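Local coordinates for MDM10 isoform 1 (Saccharomyces cerevisiae, PDB 7BTX), which helps tether the endoplasmic reticulum to mitochondria as part of the ERMES complex and takes part in late assembly steps of the TOM complex, at residues 304-318 with 411-423. Sequence-based numbering, arbitrary orientation.
Sequences ESNLSFGCEFWQKKH and IFTSVWKLSTSLR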
# COMPACT_ATOMS: atom_id res chain seq x y z
N GLU D 304 34.21 24.57 -11.97
CA GLU D 304 33.19 23.71 -12.56
C GLU D 304 32.08 24.62 -13.06
O GLU D 304 31.39 25.27 -12.27
CB GLU D 304 32.68 22.72 -11.52
CG GLU D 304 31.72 21.65 -12.02
CD GLU D 304 30.27 22.10 -11.94
OE1 GLU D 304 29.96 22.95 -11.08
OE2 GLU D 304 29.44 21.59 -12.72
N SER D 305 31.89 24.66 -14.38
CA SER D 305 30.90 25.57 -14.95
C SER D 305 29.55 24.90 -15.12
O SER D 305 29.40 23.69 -14.89
CB SER D 305 31.39 26.10 -16.30
OG SER D 305 32.39 27.09 -16.13
N ASN D 306 28.55 25.69 -15.51
CA ASN D 306 27.22 25.21 -15.87
C ASN D 306 26.56 26.30 -16.70
O ASN D 306 26.90 27.47 -16.56
CB ASN D 306 26.39 24.89 -14.63
CG ASN D 306 25.22 23.98 -14.93
OD1 ASN D 306 24.77 23.88 -16.07
ND2 ASN D 306 24.73 23.30 -13.90
N LEU D 307 25.62 25.94 -17.58
CA LEU D 307 24.99 26.98 -18.38
C LEU D 307 23.54 26.55 -18.63
O LEU D 307 23.21 25.84 -19.57
CB LEU D 307 25.73 27.22 -19.69
CG LEU D 307 25.18 28.34 -20.58
CD1 LEU D 307 25.46 29.69 -19.97
CD2 LEU D 307 25.77 28.25 -21.97
N SER D 308 22.65 27.03 -17.76
CA SER D 308 21.24 26.71 -17.91
C SER D 308 20.60 27.64 -18.94
O SER D 308 21.20 28.61 -19.40
CB SER D 308 20.54 26.81 -16.56
OG SER D 308 21.08 25.87 -15.65
N PHE D 309 19.37 27.32 -19.31
CA PHE D 309 18.61 28.14 -20.24
C PHE D 309 17.14 28.05 -19.84
O PHE D 309 16.76 27.18 -19.06
CB PHE D 309 18.85 27.68 -21.69
CG PHE D 309 20.05 28.30 -22.33
CD1 PHE D 309 20.01 29.60 -22.80
CD2 PHE D 309 21.22 27.57 -22.46
CE1 PHE D 309 21.12 30.17 -23.39
CE2 PHE D 309 22.33 28.14 -23.05
CZ PHE D 309 22.28 29.44 -23.52
N GLY D 310 16.32 28.92 -20.39
CA GLY D 310 14.90 28.91 -20.10
C GLY D 310 14.17 29.89 -20.98
O GLY D 310 14.57 31.05 -21.08
N CYS D 311 13.12 29.45 -21.65
CA CYS D 311 12.57 30.17 -22.79
C CYS D 311 11.04 30.13 -22.79
O CYS D 311 10.43 29.60 -23.71
CB CYS D 311 13.13 29.60 -24.09
SG CYS D 311 12.80 30.57 -25.58
N GLU D 312 10.40 30.59 -21.71
CA GLU D 312 8.95 30.42 -21.62
C GLU D 312 8.20 31.24 -22.66
O GLU D 312 8.66 32.30 -23.10
CB GLU D 312 8.38 30.75 -20.24
CG GLU D 312 8.01 32.20 -19.97
CD GLU D 312 7.36 32.39 -18.62
OE1 GLU D 312 7.21 31.40 -17.89
OE2 GLU D 312 7.00 33.54 -18.29
N PHE D 313 7.09 30.69 -23.13
CA PHE D 313 6.26 31.33 -24.13
C PHE D 313 4.82 31.37 -23.62
O PHE D 313 4.35 30.44 -22.97
CB PHE D 313 6.36 30.57 -25.45
CG PHE D 313 5.56 31.16 -26.57
CD1 PHE D 313 5.68 32.49 -26.90
CD2 PHE D 313 4.70 30.36 -27.31
CE1 PHE D 313 4.95 33.03 -27.95
CE2 PHE D 313 3.96 30.89 -28.35
CZ PHE D 313 4.09 32.22 -28.67
N TRP D 314 4.12 32.46 -23.92
CA TRP D 314 2.74 32.60 -23.50
C TRP D 314 1.84 32.59 -24.73
O TRP D 314 2.33 32.66 -25.87
CB TRP D 314 2.58 33.88 -22.67
CG TRP D 314 2.97 33.72 -21.25
CD1 TRP D 314 4.24 33.71 -20.75
CD2 TRP D 314 2.10 33.58 -20.12
NE1 TRP D 314 4.21 33.55 -19.39
CE2 TRP D 314 2.91 33.47 -18.98
CE3 TRP D 314 0.71 33.53 -19.97
CZ2 TRP D 314 2.38 33.31 -17.70
CZ3 TRP D 314 0.19 33.37 -18.70
CH2 TRP D 314 1.02 33.26 -17.59
N GLN D 315 0.53 32.53 -24.50
CA GLN D 315 -0.50 32.66 -25.52
C GLN D 315 -1.82 32.91 -24.81
O GLN D 315 -1.95 32.62 -23.62
CB GLN D 315 -0.57 31.41 -26.41
CG GLN D 315 -1.29 31.57 -27.76
CD GLN D 315 -0.48 32.31 -28.81
OE1 GLN D 315 -0.15 33.49 -28.66
NE2 GLN D 315 -0.17 31.62 -29.91
N LYS D 316 -2.80 33.46 -25.51
CA LYS D 316 -4.11 33.74 -24.94
C LYS D 316 -5.13 33.57 -26.06
O LYS D 316 -4.78 33.55 -27.25
CB LYS D 316 -4.11 35.14 -24.30
CG LYS D 316 -5.16 35.35 -23.25
CD LYS D 316 -4.90 36.62 -22.47
CE LYS D 316 -6.03 36.89 -21.50
NZ LYS D 316 -7.28 37.21 -22.23
N LYS D 317 -6.40 33.43 -25.71
CA LYS D 317 -7.37 32.94 -26.68
C LYS D 317 -8.73 33.56 -26.36
O LYS D 317 -8.91 34.19 -25.31
CB LYS D 317 -7.38 31.40 -26.68
CG LYS D 317 -7.98 30.68 -27.89
CD LYS D 317 -7.82 29.18 -27.77
CE LYS D 317 -8.34 28.45 -29.01
NZ LYS D 317 -9.83 28.54 -29.12
N HIS D 318 -9.67 33.37 -27.27
CA HIS D 318 -11.00 33.95 -27.21
C HIS D 318 -11.98 32.86 -27.64
O HIS D 318 -11.67 31.67 -27.54
CB HIS D 318 -11.09 35.21 -28.09
CG HIS D 318 -10.64 36.46 -27.41
ND1 HIS D 318 -11.00 36.77 -26.11
CD2 HIS D 318 -9.88 37.49 -27.84
CE1 HIS D 318 -10.47 37.93 -25.78
NE2 HIS D 318 -9.79 38.39 -26.81
N ILE D 411 -11.56 32.33 -20.98
CA ILE D 411 -10.43 32.59 -21.86
C ILE D 411 -9.35 31.54 -21.61
O ILE D 411 -8.90 31.36 -20.48
CB ILE D 411 -9.88 34.02 -21.67
CG1 ILE D 411 -9.95 34.43 -20.20
CG2 ILE D 411 -10.63 35.00 -22.54
CD1 ILE D 411 -9.30 35.75 -19.90
N PHE D 412 -8.94 30.86 -22.68
CA PHE D 412 -7.84 29.91 -22.59
C PHE D 412 -6.53 30.66 -22.39
O PHE D 412 -6.39 31.82 -22.77
CB PHE D 412 -7.78 29.06 -23.85
CG PHE D 412 -7.14 27.72 -23.66
CD1 PHE D 412 -7.71 26.80 -22.80
CD2 PHE D 412 -6.00 27.38 -24.35
CE1 PHE D 412 -7.13 25.56 -22.62
CE2 PHE D 412 -5.41 26.14 -24.17
CZ PHE D 412 -5.98 25.23 -23.31
N THR D 413 -5.57 29.99 -21.76
CA THR D 413 -4.27 30.59 -21.49
C THR D 413 -3.22 29.49 -21.51
O THR D 413 -3.21 28.62 -20.63
CB THR D 413 -4.25 31.31 -20.14
OG1 THR D 413 -5.31 32.28 -20.10
CG2 THR D 413 -2.94 32.02 -19.95
N SER D 414 -2.34 29.52 -22.50
CA SER D 414 -1.33 28.49 -22.71
C SER D 414 0.04 29.03 -22.33
O SER D 414 0.38 30.16 -22.66
CB SER D 414 -1.31 28.04 -24.16
OG SER D 414 -2.57 27.51 -24.54
N VAL D 415 0.82 28.21 -21.62
CA VAL D 415 2.18 28.56 -21.24
C VAL D 415 3.08 27.38 -21.59
O VAL D 415 2.90 26.29 -21.04
CB VAL D 415 2.32 28.88 -19.74
CG1 VAL D 415 3.75 29.16 -19.40
CG2 VAL D 415 1.47 30.06 -19.36
N TRP D 416 4.04 27.60 -22.47
CA TRP D 416 5.05 26.60 -22.79
C TRP D 416 6.36 26.99 -22.12
O TRP D 416 6.74 28.16 -22.14
CB TRP D 416 5.27 26.51 -24.30
CG TRP D 416 4.05 26.15 -25.05
CD1 TRP D 416 3.05 26.98 -25.44
CD2 TRP D 416 3.71 24.85 -25.53
NE1 TRP D 416 2.09 26.28 -26.12
CE2 TRP D 416 2.47 24.97 -26.19
CE3 TRP D 416 4.31 23.59 -25.45
CZ2 TRP D 416 1.83 23.88 -26.78
CZ3 TRP D 416 3.68 22.52 -26.03
CH2 TRP D 416 2.45 22.66 -26.69
N LYS D 417 7.04 26.02 -21.52
CA LYS D 417 8.21 26.35 -20.69
C LYS D 417 9.31 25.33 -20.96
O LYS D 417 9.20 24.16 -20.58
CB LYS D 417 7.85 26.38 -19.22
CG LYS D 417 7.08 27.60 -18.77
CD LYS D 417 6.45 27.38 -17.41
CE LYS D 417 7.47 27.53 -16.31
NZ LYS D 417 7.82 28.96 -16.08
N LEU D 418 10.39 25.78 -21.60
CA LEU D 418 11.57 24.95 -21.76
C LEU D 418 12.65 25.35 -20.76
O LEU D 418 12.69 26.48 -20.29
CB LEU D 418 12.12 25.06 -23.18
CG LEU D 418 11.48 24.30 -24.34
CD1 LEU D 418 10.19 24.95 -24.83
CD2 LEU D 418 12.47 24.16 -25.47
N SER D 419 13.52 24.40 -20.41
CA SER D 419 14.69 24.72 -19.59
C SER D 419 15.82 23.72 -19.79
O SER D 419 15.80 22.63 -19.23
CB SER D 419 14.34 24.77 -18.11
OG SER D 419 14.10 23.48 -17.59
N THR D 420 16.83 24.12 -20.56
CA THR D 420 17.94 23.23 -20.87
C THR D 420 19.06 23.39 -19.84
O THR D 420 19.46 24.51 -19.52
CB THR D 420 18.48 23.55 -22.26
OG1 THR D 420 17.41 23.52 -23.20
CG2 THR D 420 19.54 22.54 -22.67
N SER D 421 19.56 22.28 -19.32
CA SER D 421 20.78 22.31 -18.52
C SER D 421 21.91 21.70 -19.33
O SER D 421 21.67 21.06 -20.36
CB SER D 421 20.59 21.55 -17.21
OG SER D 421 21.79 21.54 -16.46
N LEU D 422 23.16 21.89 -18.90
CA LEU D 422 24.29 21.35 -19.66
C LEU D 422 25.19 20.47 -18.81
O LEU D 422 25.82 19.55 -19.33
CB LEU D 422 25.11 22.48 -20.28
CG LEU D 422 24.83 22.82 -21.75
CD1 LEU D 422 23.49 23.49 -21.95
CD2 LEU D 422 25.95 23.68 -22.29
N ARG D 423 25.28 20.75 -17.51
CA ARG D 423 26.02 19.86 -16.63
C ARG D 423 25.28 18.54 -16.44
O ARG D 423 25.89 17.47 -16.46
CB ARG D 423 26.26 20.54 -15.28
CG ARG D 423 26.80 19.64 -14.17
CD ARG D 423 28.16 19.07 -14.52
NE ARG D 423 29.19 20.10 -14.66
CZ ARG D 423 30.35 19.91 -15.26
NH1 ARG D 423 30.65 18.73 -15.77
NH2 ARG D 423 31.23 20.90 -15.36
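Glu312 and Lys417 lie side by side, Glu312 just ahead of strand 313-316 and Lys417 within the run 413-420, and close a salt bridge between Glu312 OE1 and Lys417 NZ at 3.1 Å. Glu312 CB lies 3.6 Å from Trp416 O and also touches Lys417 CG. Its CG is wedged between the backbone N and the carbonyl carbon (chi1 87°), from where the extended chain carries the carboxylate to the lysine. OE1 is met by NZ nearly in line with its C-O bond, while Glu312 OE2 accepts a hydrogen bond from Trp314 NE1 (3.0 Å), which comes from above the carboxylate plane. Lys417 NZ also bonds to Thr33 O, tying the pair to the N-terminal segment. Replacing Glu312 with an alanine is likely to strip the lysine of its carboxylate mate and the indole N-H of its acceptor, leaving the ring held by packing alone. That indole in turn takes Val415 CG2 over one face, a CH-pi contact 3.4 Å from the centroid of the six-membered ring, with Thr413 CG2 at its edge near CZ3. On the other face of the sheet Phe313 and Trp416 touch through their side chains, and their backbones exchange two hydrogen bonds, Phe313 N to Trp416 O (2.7 Å) and Trp416 N to Phe313 O (2.9 Å). The pairing is weaker both toward Glu304 and beyond Phe313. With strand 292-297 bonded along the outer edge of 304-318 and strand 426-434 beside 413-420, this antiparallel pair, whose connection through 320-409 is not modelled, continues the wall of a mitochondrial outer-membrane beta-barrel.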